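Local coordinates for protein histone-lysine N-methyltransferase SETMAR (PDB 3F2K) that acts in DNA double-strand break repair as a histone H3 methyltransferase fused to a mariner transposase domain, the part modelled here, which binds DNA and keeps some nuclease activity, at residues Glu107-Gln110 against Lys111-Arg114; Gln142-Glu146 against Leu147-Val151; Leu162-Tyr166 against His167-His171; Asn183-Asp186 against Ala187-Ala190; Gln209-Ser212 against Arg213-Lys216. One frame throughout, in Å; residues are numbered along the deposited sequence.

Interaction 1 of 5, residues Glu107-Gln110 against Lys111-Arg114; sequences EMNQ and KLQR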
loop_
_atom_site.group_PDB
_atom_site.type_symbol
_atom_site.label_atom_id
_atom_site.label_comp_id
_atom_site.label_asym_id
_atom_site.label_seq_id
_atom_site.Cartn_x
_atom_site.Cartn_y
_atom_site.Cartn_z
ATOM N N GLU A 107 12.261 8.176 -5.046
ATOM C CA GLU A 107 11.697 8.365 -6.407
ATOM C C GLU A 107 10.207 8.657 -6.273
ATOM O O GLU A 107 9.716 9.579 -6.944
ATOM C CB GLU A 107 11.902 7.114 -7.267
ATOM C CG GLU A 107 11.499 7.322 -8.736
ATOM C CD GLU A 107 11.768 6.123 -9.637
ATOM O OE1 GLU A 107 12.531 5.218 -9.239
ATOM O OE2 GLU A 107 11.198 6.114 -10.771
HETATM N N MSE A 108 9.520 7.849 -5.458
HETATM C CA MSE A 108 8.061 8.086 -5.196
HETATM C C MSE A 108 7.806 9.537 -4.704
HETATM O O MSE A 108 6.838 10.172 -5.153
HETATM C CB MSE A 108 7.518 7.120 -4.174
HETATM C CG MSE A 108 5.978 7.414 -3.779
HETATM SE SE MSE A 108 5.806 8.588 -2.413
HETATM C CE MSE A 108 6.834 7.715 -0.984
ATOM N N ASN A 109 8.624 9.989 -3.755
ATOM C CA ASN A 109 8.450 11.291 -3.207
ATOM C C ASN A 109 8.640 12.392 -4.292
ATOM O O ASN A 109 7.917 13.413 -4.273
ATOM C CB ASN A 109 9.370 11.507 -2.001
ATOM C CG ASN A 109 9.078 12.831 -1.287
ATOM O OD1 ASN A 109 7.985 13.026 -0.765
ATOM N ND2 ASN A 109 10.065 13.795 -1.359
ATOM N N GLN A 110 9.560 12.175 -5.255
ATOM C CA GLN A 110 9.718 13.199 -6.287
ATOM C C GLN A 110 8.416 13.285 -7.121
ATOM O O GLN A 110 7.961 14.371 -7.548
ATOM C CB GLN A 110 10.888 12.914 -7.214
ATOM C CG GLN A 110 12.223 12.880 -6.468
ATOM C CD GLN A 110 13.344 12.657 -7.506
ATOM O OE1 GLN A 110 13.428 11.615 -8.156
ATOM N NE2 GLN A 110 14.128 13.677 -7.699
ATOM N N LYS A 111 7.867 12.131 -7.423
ATOM C CA LYS A 111 6.599 12.113 -8.181
ATOM C C LYS A 111 5.432 12.739 -7.436
ATOM O O LYS A 111 4.597 13.409 -8.056
ATOM C CB LYS A 111 6.250 10.678 -8.626
ATOM C CG LYS A 111 7.219 10.160 -9.671
ATOM C CD LYS A 111 6.969 8.734 -9.993
ATOM C CE LYS A 111 7.882 8.217 -11.114
ATOM N NZ LYS A 111 7.326 6.887 -11.629
ATOM N N LEU A 112 5.363 12.506 -6.123
ATOM C CA LEU A 112 4.326 13.078 -5.271
ATOM C C LEU A 112 4.469 14.591 -5.305
ATOM O O LEU A 112 3.465 15.331 -5.446
ATOM C CB LEU A 112 4.509 12.570 -3.838
ATOM C CG LEU A 112 3.543 13.145 -2.817
ATOM C CD1 LEU A 112 2.078 12.782 -3.242
ATOM C CD2 LEU A 112 3.832 12.691 -1.376
ATOM N N GLN A 113 5.736 15.043 -5.237
ATOM C CA GLN A 113 6.012 16.486 -5.244
ATOM C C GLN A 113 5.483 17.126 -6.531
ATOM O O GLN A 113 4.863 18.203 -6.435
ATOM C CB GLN A 113 7.524 16.763 -5.102
ATOM C CG GLN A 113 7.985 16.533 -3.681
ATOM C CD GLN A 113 9.498 16.633 -3.544
ATOM O OE1 GLN A 113 10.229 16.270 -4.449
ATOM N NE2 GLN A 113 9.936 17.043 -2.387
ATOM N N ARG A 114 5.694 16.487 -7.675
ATOM C CA ARG A 114 5.133 16.962 -8.942
ATOM C C ARG A 114 3.608 16.905 -8.953
ATOM O O ARG A 114 2.923 17.870 -9.319
ATOM C CB ARG A 114 5.648 16.107 -10.093
ATOM C CG ARG A 114 5.085 16.523 -11.468
ATOM C CD ARG A 114 5.788 15.831 -12.600
ATOM N NE ARG A 114 6.050 14.403 -12.359
ATOM C CZ ARG A 114 5.121 13.445 -12.382
ATOM N NH1 ARG A 114 3.828 13.733 -12.603
ATOM N NH2 ARG A 114 5.491 12.191 -12.166
HETATM O O HOH W 1 9.699 5.544 -12.643
#
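Lys-111 runs beside Glu-107, one turn back on the same helix, the two chains extended and pointing the same way. Their charged ends stop short of a salt bridge, with NZ of Lys-111 4.0 Å from OE2 of Glu-107. A water closes the gap: it donates to Glu-107 OE2 at 2.5 Å and accepts from Lys-111 NZ at 2.9 Å. The ammonium also bonds to ND1 of His-86 on strand 83-89. At Lys-111 an alanine would probably leave the imidazole and the water without this partner and the Glu-107 carboxylate without its nearby positive charge. Leu-112 lies on the buried side of helix 98-115, which packs across strands 83-89 and 34-43 of the RNase H-like sheet common to DDE transposases. Its CB sits 4.4 Å from SE of Met-108, a selenomethionine, and both side chains also touch Ile-85 and Val-35. Gln-113 bonds through its backbone N to Asn-109 O at 2.9 Å, and its CG rests 3.2 Å from that same oxygen. Farther out its amide meets that of Asn-109 with the planes 50° apart, but NE2 of Gln-113 faces ND2 of Asn-109 at 3.4 Å, donor against donor, so no bond joins them. The Asn-109 oxygen OD1 instead pairs with the hydroxyl of Tyr-149. Arg-114 takes part mainly through its backbone N, bonded to Gln-110 O at 3.1 Å.

Interaction 2 of 5, residues Gln142-Glu146 against Leu147-Val151; sequences QKLNE and LGYEV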
loop_
_atom_site.group_PDB
_atom_site.type_symbol
_atom_site.label_atom_id
_atom_site.label_comp_id
_atom_site.label_asym_id
_atom_site.label_seq_id
_atom_site.Cartn_x
_atom_site.Cartn_y
_atom_site.Cartn_z
ATOM N N GLN A 142 15.770 6.275 8.006
ATOM C CA GLN A 142 16.407 7.584 7.789
ATOM C C GLN A 142 15.851 8.353 6.553
ATOM O O GLN A 142 15.681 9.556 6.619
ATOM C CB GLN A 142 17.911 7.441 7.699
ATOM C CG GLN A 142 18.556 8.864 7.802
ATOM C CD GLN A 142 20.049 8.835 7.696
ATOM O OE1 GLN A 142 20.629 8.541 6.628
ATOM N NE2 GLN A 142 20.689 9.147 8.793
ATOM N N LYS A 143 15.562 7.663 5.474
ATOM C CA LYS A 143 15.034 8.306 4.292
ATOM C C LYS A 143 13.695 8.962 4.618
ATOM O O LYS A 143 13.411 10.081 4.202
ATOM C CB LYS A 143 14.864 7.265 3.197
ATOM C CG LYS A 143 14.354 7.861 1.834
ATOM C CD LYS A 143 15.248 8.990 1.353
ATOM C CE LYS A 143 16.630 8.494 0.990
ATOM N NZ LYS A 143 17.304 9.610 0.206
ATOM N N LEU A 144 12.854 8.208 5.319
ATOM C CA LEU A 144 11.552 8.711 5.735
ATOM C C LEU A 144 11.744 9.933 6.616
ATOM O O LEU A 144 11.113 10.973 6.340
ATOM C CB LEU A 144 10.700 7.639 6.448
ATOM C CG LEU A 144 10.239 6.599 5.358
ATOM C CD1 LEU A 144 9.647 5.333 6.064
ATOM C CD2 LEU A 144 9.250 7.121 4.267
ATOM N N ASN A 145 12.655 9.866 7.588
ATOM C CA ASN A 145 12.844 11.007 8.459
ATOM C C ASN A 145 13.328 12.245 7.623
ATOM O O ASN A 145 12.806 13.367 7.787
ATOM C CB ASN A 145 13.806 10.654 9.603
ATOM C CG ASN A 145 14.158 11.874 10.472
ATOM O OD1 ASN A 145 15.263 12.455 10.330
ATOM N ND2 ASN A 145 13.249 12.261 11.350
ATOM N N GLU A 146 14.286 12.026 6.740
ATOM C CA GLU A 146 14.877 13.066 5.921
ATOM C C GLU A 146 13.912 13.722 4.965
ATOM O O GLU A 146 13.983 14.936 4.809
ATOM C CB GLU A 146 16.082 12.536 5.151
ATOM C CG GLU A 146 17.189 12.185 6.070
ATOM C CD GLU A 146 18.453 11.810 5.299
ATOM O OE1 GLU A 146 18.333 11.549 4.094
ATOM O OE2 GLU A 146 19.547 11.746 5.909
ATOM N N LEU A 147 12.932 12.976 4.460
ATOM C CA LEU A 147 11.981 13.563 3.544
ATOM C C LEU A 147 10.749 14.091 4.213
ATOM O O LEU A 147 9.881 14.633 3.518
ATOM C CB LEU A 147 11.602 12.562 2.456
ATOM C CG LEU A 147 12.704 12.067 1.513
ATOM C CD1 LEU A 147 12.086 11.079 0.593
ATOM C CD2 LEU A 147 13.317 13.285 0.654
ATOM N N GLY A 148 10.650 13.899 5.539
ATOM C CA GLY A 148 9.517 14.463 6.341
ATOM C C GLY A 148 8.285 13.576 6.436
ATOM O O GLY A 148 7.200 14.081 6.690
ATOM N N TYR A 149 8.460 12.243 6.311
ATOM C CA TYR A 149 7.289 11.261 6.392
ATOM C C TYR A 149 7.072 10.758 7.804
ATOM O O TYR A 149 7.989 10.241 8.444
ATOM C CB TYR A 149 7.482 10.047 5.433
ATOM C CG TYR A 149 7.230 10.305 3.968
ATOM C CD1 TYR A 149 6.134 9.725 3.307
ATOM C CD2 TYR A 149 8.153 11.062 3.184
ATOM C CE1 TYR A 149 5.896 9.961 1.966
ATOM C CE2 TYR A 149 7.914 11.321 1.839
ATOM C CZ TYR A 149 6.755 10.776 1.235
ATOM O OH TYR A 149 6.517 11.012 -0.085
ATOM N N GLU A 150 5.856 10.956 8.347
ATOM C CA GLU A 150 5.453 10.196 9.489
ATOM C C GLU A 150 5.099 8.754 9.025
ATOM O O GLU A 150 4.675 8.554 7.884
ATOM C CB GLU A 150 4.223 10.865 10.119
ATOM C CG GLU A 150 3.736 10.111 11.304
ATOM C CD GLU A 150 2.352 10.608 11.828
ATOM O OE1 GLU A 150 1.879 11.692 11.408
ATOM O OE2 GLU A 150 1.796 9.819 12.654
ATOM N N VAL A 151 5.310 7.768 9.903
ATOM C CA VAL A 151 4.824 6.410 9.587
ATOM C C VAL A 151 3.638 6.084 10.493
ATOM O O VAL A 151 3.702 6.246 11.721
ATOM C CB VAL A 151 5.930 5.341 9.708
ATOM C CG1 VAL A 151 5.351 3.902 9.384
ATOM C CG2 VAL A 151 7.061 5.634 8.644
#
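Leu-144 drives its two methyls into the chain that leaves the helix. CD2 of Leu-144 lies 3.6 Å from CB of Tyr-149 and slants toward the root of that ring, while CD1 meets CG2 of Val-151 at 3.7 Å; in both pairs the side chains run at about a right angle. Its neighbour Lys-143 bends twice, at chi2 55° and chi3 66°, which lays its CD against CD1 of Leu-147, one turn on, at 3.9 Å and sends the ammonium on to a salt bridge with Asp-106. The backbone fixes these approaches. Tyr-149 N donates to Leu-144 O at 2.9 Å, bringing the tyrosine back over the leucine, and Gly-148 N reaches Asn-145 O at 3.2 Å from well above the carbonyl plane. Farther out, Leu-144 packs on Ile-105 of helix 98-115 and on Leu-127, and the backbone of Glu-150 pairs with that of Leu-127. Gly-148, with phi at 88°, makes the reversal at the helix end. The bonds that Tyr-149 and Gly-148 send back into the last turn make a Schellman motif, here closing helix 140-147 and passing the chain directly into edge strand 150-151 of the RNase H-like sheet.

Interaction 3 of 5, residues Leu162-Tyr166 against His167-His171; sequences LPTNY and HVFKH
Thr-164 and Phe-169 meet through a CH-pi contact: methyl CG2 of Thr-164 sits over one face of the Phe-169 ring, 3.7 Å from its centroid and 19° off the normal. With chi1 at -54° it is the methyl that stands opposite the backbone N and meets the ring, while OG1 bonds to NE1 of Trp-79. Asn-165 comes to the same ring at its edge, its ND2 3.8 Å from CD2 of Phe-169 and its amide standing steeply to the ring plane. Tyr-166 keeps its ring between its own N and carbonyl carbon, the crowded position, which lays it over CA of Pro-163 and brings CD1 to 3.8 Å from CB of His-167. Its hydroxyl bonds to Gly-206 O.

Among the backbone bonds, Phe-169 N donates to Thr-164 O at 2.8 Å, nearly along the C=O axis. That spans five residues, a pi-type turn in place of the alpha pattern. Pro-163 O takes His-167 N at 3.0 Å and, weakly, Val-168 N at 3.4 Å.

The wide turn lies beside the metal site. Two aspartates, Asp-38 and Asp-130, hold the magnesium ion, and Asn-165 stands where the mariner triad would have its third. Its ND2 donates to OD2 of Asp-38. An amide here in place of the acid accounts for the lost transposase activity.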
loop_
_atom_site.group_PDB
_atom_site.type_symbol
_atom_site.label_atom_id
_atom_site.label_comp_id
_atom_site.label_asym_id
_atom_site.label_seq_id
_atom_site.Cartn_x
_atom_site.Cartn_y
_atom_site.Cartn_z
ATOM N N LEU A 162 -4.691 -2.815 5.214
ATOM C CA LEU A 162 -3.609 -2.280 4.365
ATOM C C LEU A 162 -4.307 -1.988 3.031
ATOM O O LEU A 162 -4.618 -2.905 2.318
ATOM C CB LEU A 162 -2.519 -3.384 4.208
ATOM C CG LEU A 162 -1.201 -3.018 3.562
ATOM C CD1 LEU A 162 -0.432 -1.907 4.353
ATOM C CD2 LEU A 162 -0.346 -4.312 3.395
ATOM N N PRO A 163 -4.608 -0.735 2.712
ATOM C CA PRO A 163 -5.429 -0.513 1.514
ATOM C C PRO A 163 -4.906 -1.025 0.162
ATOM O O PRO A 163 -5.723 -1.334 -0.714
ATOM C CB PRO A 163 -5.678 1.021 1.489
ATOM C CG PRO A 163 -5.465 1.443 2.986
ATOM C CD PRO A 163 -4.303 0.526 3.452
ATOM N N THR A 164 -3.582 -1.094 -0.043
ATOM C CA THR A 164 -3.127 -1.577 -1.309
ATOM C C THR A 164 -3.593 -3.022 -1.457
ATOM O O THR A 164 -3.957 -3.461 -2.541
ATOM C CB THR A 164 -1.612 -1.501 -1.445
ATOM O OG1 THR A 164 -1.227 -0.144 -1.172
ATOM C CG2 THR A 164 -1.154 -1.925 -2.863
ATOM N N ASN A 165 -3.585 -3.731 -0.337
ATOM C CA ASN A 165 -3.955 -5.137 -0.383
ATOM C C ASN A 165 -5.494 -5.340 -0.487
ATOM O O ASN A 165 -5.960 -6.017 -1.420
ATOM C CB ASN A 165 -3.357 -5.817 0.846
ATOM C CG ASN A 165 -3.170 -7.254 0.616
ATOM O OD1 ASN A 165 -4.098 -8.015 0.784
ATOM N ND2 ASN A 165 -1.969 -7.632 0.203
ATOM N N TYR A 166 -6.269 -4.733 0.407
ATOM C CA TYR A 166 -7.728 -4.978 0.413
ATOM C C TYR A 166 -8.503 -4.288 -0.741
ATOM O O TYR A 166 -9.580 -4.736 -1.135
ATOM C CB TYR A 166 -8.376 -4.690 1.751
ATOM C CG TYR A 166 -8.478 -3.233 2.180
ATOM C CD1 TYR A 166 -9.310 -2.301 1.459
ATOM C CD2 TYR A 166 -7.763 -2.764 3.281
ATOM C CE1 TYR A 166 -9.447 -0.982 1.907
ATOM C CE2 TYR A 166 -7.883 -1.467 3.733
ATOM C CZ TYR A 166 -8.684 -0.575 3.022
ATOM O OH TYR A 166 -8.728 0.696 3.502
ATOM N N HIS A 167 -7.883 -3.262 -1.335
ATOM C CA HIS A 167 -8.527 -2.495 -2.401
ATOM C C HIS A 167 -7.840 -2.708 -3.747
ATOM O O HIS A 167 -8.401 -3.385 -4.652
ATOM C CB HIS A 167 -8.547 -0.979 -2.064
ATOM C CG HIS A 167 -9.344 -0.182 -3.045
ATOM N ND1 HIS A 167 -10.690 -0.439 -3.257
ATOM C CD2 HIS A 167 -9.016 0.873 -3.840
ATOM C CE1 HIS A 167 -11.138 0.397 -4.202
ATOM N NE2 HIS A 167 -10.146 1.212 -4.548
ATOM N N VAL A 168 -6.647 -2.144 -3.924
ATOM C CA VAL A 168 -6.003 -2.229 -5.254
ATOM C C VAL A 168 -5.769 -3.671 -5.691
ATOM O O VAL A 168 -6.137 -4.078 -6.815
ATOM C CB VAL A 168 -4.672 -1.334 -5.342
ATOM C CG1 VAL A 168 -4.059 -1.434 -6.720
ATOM C CG2 VAL A 168 -4.983 0.160 -4.970
ATOM N N PHE A 169 -5.187 -4.489 -4.794
ATOM C CA PHE A 169 -4.855 -5.843 -5.169
ATOM C C PHE A 169 -6.075 -6.733 -5.414
ATOM O O PHE A 169 -6.024 -7.619 -6.237
ATOM C CB PHE A 169 -3.843 -6.491 -4.163
ATOM C CG PHE A 169 -2.399 -5.884 -4.264
ATOM C CD1 PHE A 169 -2.025 -5.146 -5.382
ATOM C CD2 PHE A 169 -1.451 -6.056 -3.257
ATOM C CE1 PHE A 169 -0.746 -4.565 -5.478
ATOM C CE2 PHE A 169 -0.130 -5.473 -3.374
ATOM C CZ PHE A 169 0.181 -4.739 -4.466
ATOM N N LYS A 170 -7.140 -6.490 -4.667
ATOM C CA LYS A 170 -8.388 -7.203 -4.870
ATOM C C LYS A 170 -8.900 -6.993 -6.292
ATOM O O LYS A 170 -9.163 -7.968 -7.038
ATOM C CB LYS A 170 -9.402 -6.728 -3.838
ATOM C CG LYS A 170 -10.851 -7.123 -4.110
ATOM C CD LYS A 170 -11.792 -6.542 -3.091
ATOM C CE LYS A 170 -11.792 -5.010 -3.020
ATOM N NZ LYS A 170 -12.486 -4.533 -1.708
ATOM N N HIS A 171 -8.957 -5.742 -6.700
ATOM C CA HIS A 171 -9.378 -5.396 -8.054
ATOM C C HIS A 171 -8.385 -5.850 -9.151
ATOM O O HIS A 171 -8.793 -6.306 -10.267
ATOM C CB HIS A 171 -9.632 -3.925 -8.145
ATOM C CG HIS A 171 -10.866 -3.500 -7.418
ATOM N ND1 HIS A 171 -12.129 -3.805 -7.877
ATOM C CD2 HIS A 171 -11.038 -2.886 -6.227
ATOM C CE1 HIS A 171 -13.031 -3.342 -7.031
ATOM N NE2 HIS A 171 -12.397 -2.795 -6.008
#

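Interaction 4 of 5, residues Asn183-Asp186 against Ala187-Ala190; sequences NQQD and AENA
The first turn of helix 184-196 is an N-capped helix start, its surface side marked by Gln-185 folding over onto Asn-189. Gln-185 bends at chi2, 61°, which carries its amide along the helix until NE2 gives OD1 of Asn-189 a weak hydrogen bond at 3.1 Å. The two amide planes are 30° apart. Beneath them, Asn-189 N donates to Gln-185 O at 2.8 Å, so this pair is tied both by backbone and by side chain. The cap itself comes from Asn-183, whose OD1 accepts from the backbone N of Asp-186 at 3.0 Å, the donor standing above the side-chain carbonyl plane. Asp-186 in turn accepts at OD2 from His-182 N, and its acidic group near the positive end of the helix is likely to be stabilised there. The helix start packs at the ends of strands 72-80 and 83-89 of the RNase H-like sheet: Gln-184 and Ala-187 touch Val-73, Gln-184 and Glu-188 touch Phe-89, and the methyls of Ala-187 and Ala-190 meet Phe-181. Glu-188 binds Gln-184 O through its backbone N at 3.0 Å, and its CG sits 3.1 Å from that oxygen. Farther along, the Glu-188 carboxylate approaches the Gln-184 amide, which is probably turned over in the model, so a bond between them is possible but doubtful. Ala-190 N closes the turn on Asp-186 O at 3.0 Å.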
loop_
_atom_site.group_PDB
_atom_site.type_symbol
_atom_site.label_atom_id
_atom_site.label_comp_id
_atom_site.label_asym_id
_atom_site.label_seq_id
_atom_site.Cartn_x
_atom_site.Cartn_y
_atom_site.Cartn_z
ATOM N N ASN A 183 6.271 -12.912 -20.971
ATOM C CA ASN A 183 7.484 -12.312 -20.463
ATOM C C ASN A 183 7.107 -11.274 -19.412
ATOM O O ASN A 183 5.909 -11.117 -19.097
ATOM C CB ASN A 183 8.252 -11.643 -21.608
ATOM C CG ASN A 183 7.334 -10.928 -22.561
ATOM O OD1 ASN A 183 6.997 -9.759 -22.365
ATOM N ND2 ASN A 183 6.905 -11.637 -23.607
ATOM N N GLN A 184 8.118 -10.574 -18.891
ATOM C CA GLN A 184 7.899 -9.508 -17.903
ATOM C C GLN A 184 7.214 -8.292 -18.522
ATOM O O GLN A 184 6.483 -7.559 -17.834
ATOM C CB GLN A 184 9.202 -9.051 -17.244
ATOM C CG GLN A 184 8.938 -8.059 -16.062
ATOM C CD GLN A 184 10.201 -7.472 -15.392
ATOM O OE1 GLN A 184 10.288 -6.258 -15.161
ATOM N NE2 GLN A 184 11.152 -8.328 -15.066
ATOM N N GLN A 185 7.459 -8.058 -19.810
ATOM C CA GLN A 185 6.901 -6.878 -20.455
ATOM C C GLN A 185 5.373 -6.979 -20.606
ATOM O O GLN A 185 4.650 -5.985 -20.435
ATOM C CB GLN A 185 7.603 -6.611 -21.792
ATOM C CG GLN A 185 7.212 -5.296 -22.460
ATOM C CD GLN A 185 7.533 -4.059 -21.631
ATOM O OE1 GLN A 185 8.689 -3.645 -21.518
ATOM N NE2 GLN A 185 6.496 -3.438 -21.081
ATOM N N ASP A 186 4.879 -8.187 -20.891
ATOM C CA ASP A 186 3.445 -8.379 -21.083
ATOM C C ASP A 186 2.730 -8.217 -19.771
ATOM O O ASP A 186 1.593 -7.729 -19.745
ATOM C CB ASP A 186 3.125 -9.786 -21.613
ATOM C CG ASP A 186 3.666 -10.023 -23.018
ATOM O OD1 ASP A 186 3.752 -9.057 -23.829
ATOM O OD2 ASP A 186 3.982 -11.202 -23.293
ATOM N N ALA A 187 3.398 -8.650 -18.698
ATOM C CA ALA A 187 2.868 -8.566 -17.332
ATOM C C ALA A 187 2.791 -7.098 -16.916
ATOM O O ALA A 187 1.755 -6.650 -16.374
ATOM C CB ALA A 187 3.711 -9.408 -16.347
ATOM N N GLU A 188 3.868 -6.357 -17.185
ATOM C CA GLU A 188 3.877 -4.886 -17.024
ATOM C C GLU A 188 2.804 -4.136 -17.825
ATOM O O GLU A 188 2.176 -3.177 -17.327
ATOM C CB GLU A 188 5.236 -4.299 -17.383
ATOM C CG GLU A 188 6.390 -4.734 -16.458
ATOM C CD GLU A 188 7.649 -3.902 -16.697
ATOM O OE1 GLU A 188 8.724 -4.271 -16.161
ATOM O OE2 GLU A 188 7.561 -2.865 -17.412
ATOM N N ASN A 189 2.645 -4.520 -19.093
ATOM C CA ASN A 189 1.638 -3.892 -19.941
ATOM C C ASN A 189 0.233 -4.154 -19.384
ATOM O O ASN A 189 -0.604 -3.272 -19.471
ATOM C CB ASN A 189 1.704 -4.403 -21.386
ATOM C CG ASN A 189 2.937 -3.921 -22.142
ATOM O OD1 ASN A 189 3.537 -2.884 -21.827
ATOM N ND2 ASN A 189 3.308 -4.681 -23.185
ATOM N N ALA A 190 -0.032 -5.353 -18.867
ATOM C CA ALA A 190 -1.364 -5.644 -18.282
ATOM C C ALA A 190 -1.587 -4.819 -16.961
ATOM O O ALA A 190 -2.653 -4.243 -16.731
ATOM C CB ALA A 190 -1.528 -7.102 -18.077
#

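Interaction 5 of 5, residues Gln209-Ser212 against Arg213-Lys216; sequences QLIS and RWQK
Leu-210 crosses one face of the Trp-214 indole obliquely. Its CB sits 3.9 Å from the centroid of the six-membered ring, 13° off the normal, a CH-pi contact, and its carbonyl O comes up to that same face nearer the ring junction. That oxygen also takes Trp-214 N at 2.8 Å in an almost straight bond, 176° at the hydrogen. Ile-211 approaches obliquely, its CD1 3.6 Å from CZ3 of Trp-214, while Leu-21 and Ile-22 of helix 8-27 touch the indole from outside this helix. A serine in place of Trp-214 would probably strip Leu-210 and Ile-211 of their shared cover and open a gap against helix 8-27. Round the helix, Gln-209 O is gripped twice, by Arg-213 N at 3.1 Å and by OG of Ser-212 at 2.9 Å. Arg-213 stretches out to Asp-160 O and to the ring of Tyr-166. Trp-214 thus gives helix 8-27 an apolar surface, while helix 163-176 is met both by the apolar Leu-210 and by the Arg-213 cation over the Tyr-166 ring.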
loop_
_atom_site.group_PDB
_atom_site.type_symbol
_atom_site.label_atom_id
_atom_site.label_comp_id
_atom_site.label_asym_id
_atom_site.label_seq_id
_atom_site.Cartn_x
_atom_site.Cartn_y
_atom_site.Cartn_z
ATOM N N GLN A 209 -12.274 3.884 3.023
ATOM C CA GLN A 209 -12.745 2.644 3.678
ATOM C C GLN A 209 -12.013 2.378 4.971
ATOM O O GLN A 209 -12.527 1.633 5.766
ATOM C CB GLN A 209 -12.621 1.453 2.754
ATOM C CG GLN A 209 -13.846 1.431 1.862
ATOM C CD GLN A 209 -13.831 0.350 0.810
ATOM O OE1 GLN A 209 -12.885 -0.394 0.702
ATOM N NE2 GLN A 209 -14.922 0.269 0.027
ATOM N N LEU A 210 -10.824 2.980 5.192
ATOM C CA LEU A 210 -10.116 2.714 6.439
ATOM C C LEU A 210 -10.955 2.925 7.696
ATOM O O LEU A 210 -10.807 2.144 8.682
ATOM C CB LEU A 210 -8.817 3.571 6.580
ATOM C CG LEU A 210 -7.616 3.187 5.712
ATOM C CD1 LEU A 210 -6.563 4.314 5.752
ATOM C CD2 LEU A 210 -6.997 1.856 6.288
ATOM N N ILE A 211 -11.737 4.007 7.736
ATOM C CA ILE A 211 -12.506 4.297 8.942
ATOM C C ILE A 211 -13.458 3.157 9.268
ATOM O O ILE A 211 -13.510 2.648 10.412
ATOM C CB ILE A 211 -13.288 5.598 8.807
ATOM C CG1 ILE A 211 -12.299 6.718 8.488
ATOM C CG2 ILE A 211 -13.978 5.930 10.151
ATOM C CD1 ILE A 211 -11.401 6.930 9.661
ATOM N N SER A 212 -14.163 2.718 8.251
ATOM C CA SER A 212 -15.118 1.604 8.449
ATOM C C SER A 212 -14.417 0.295 8.851
ATOM O O SER A 212 -14.931 -0.458 9.724
ATOM C CB SER A 212 -16.068 1.437 7.237
ATOM O OG SER A 212 -15.373 1.054 6.071
ATOM N N ARG A 213 -13.237 0.035 8.285
ATOM C CA ARG A 213 -12.485 -1.173 8.599
ATOM C C ARG A 213 -11.860 -1.119 10.010
ATOM O O ARG A 213 -11.871 -2.151 10.743
ATOM C CB ARG A 213 -11.382 -1.393 7.585
ATOM C CG ARG A 213 -11.991 -1.862 6.244
ATOM C CD ARG A 213 -10.900 -2.090 5.262
ATOM N NE ARG A 213 -11.485 -2.658 4.051
ATOM C CZ ARG A 213 -11.427 -3.936 3.695
ATOM N NH1 ARG A 213 -10.750 -4.816 4.427
ATOM N NH2 ARG A 213 -12.056 -4.337 2.565
ATOM N N TRP A 214 -11.292 0.041 10.394
ATOM C CA TRP A 214 -10.901 0.182 11.816
ATOM C C TRP A 214 -12.049 -0.130 12.774
ATOM O O TRP A 214 -11.864 -0.836 13.813
ATOM C CB TRP A 214 -10.300 1.563 12.132
ATOM C CG TRP A 214 -8.984 1.761 11.367
ATOM C CD1 TRP A 214 -8.075 0.828 11.001
ATOM C CD2 TRP A 214 -8.505 3.027 10.872
ATOM N NE1 TRP A 214 -7.007 1.445 10.294
ATOM C CE2 TRP A 214 -7.256 2.800 10.248
ATOM C CE3 TRP A 214 -8.994 4.328 10.949
ATOM C CZ2 TRP A 214 -6.524 3.843 9.632
ATOM C CZ3 TRP A 214 -8.270 5.364 10.354
ATOM C CH2 TRP A 214 -7.045 5.106 9.703
ATOM N N GLN A 215 -13.223 0.393 12.450
ATOM C CA GLN A 215 -14.375 0.199 13.344
ATOM C C GLN A 215 -14.826 -1.237 13.393
ATOM O O GLN A 215 -15.208 -1.748 14.451
ATOM C CB GLN A 215 -15.560 1.113 12.969
ATOM C CG GLN A 215 -16.706 1.110 14.052
ATOM C CD GLN A 215 -16.209 1.534 15.410
ATOM O OE1 GLN A 215 -15.665 2.629 15.563
ATOM N NE2 GLN A 215 -16.390 0.673 16.429
ATOM N N LYS A 216 -14.766 -1.903 12.260
ATOM C CA LYS A 216 -15.204 -3.311 12.214
ATOM C C LYS A 216 -14.246 -4.135 13.033
ATOM O O LYS A 216 -14.651 -5.087 13.757
ATOM C CB LYS A 216 -15.225 -3.806 10.784
ATOM C CG LYS A 216 -16.405 -3.278 9.949
ATOM C CD LYS A 216 -16.344 -3.978 8.621
ATOM C CE LYS A 216 -17.195 -3.275 7.583
ATOM N NZ LYS A 216 -17.236 -4.247 6.427
#

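All five contacts are local turns whose two segments are consecutive, so none encloses a loop; they follow one another along the chain, and none nests or crosses. Interaction 1 lies on helix 98-115; interaction 2 ends helix 140-147 and leads into strand 150-151. These two touch, Leu-147 packing on Asn-109, so both helices meet on one side of the sheet. Interaction 3 opens helix 163-176 beside the magnesium ion. Interaction 4 starts helix 184-196 and touches none of the others; it lies across the chain's centre from interaction 5. The latter, on helix 202-219, packs against interaction 3, Leu-210 on Pro-163 and Arg-213 on Tyr-166, and so links the metal-site helix to helix 8-27.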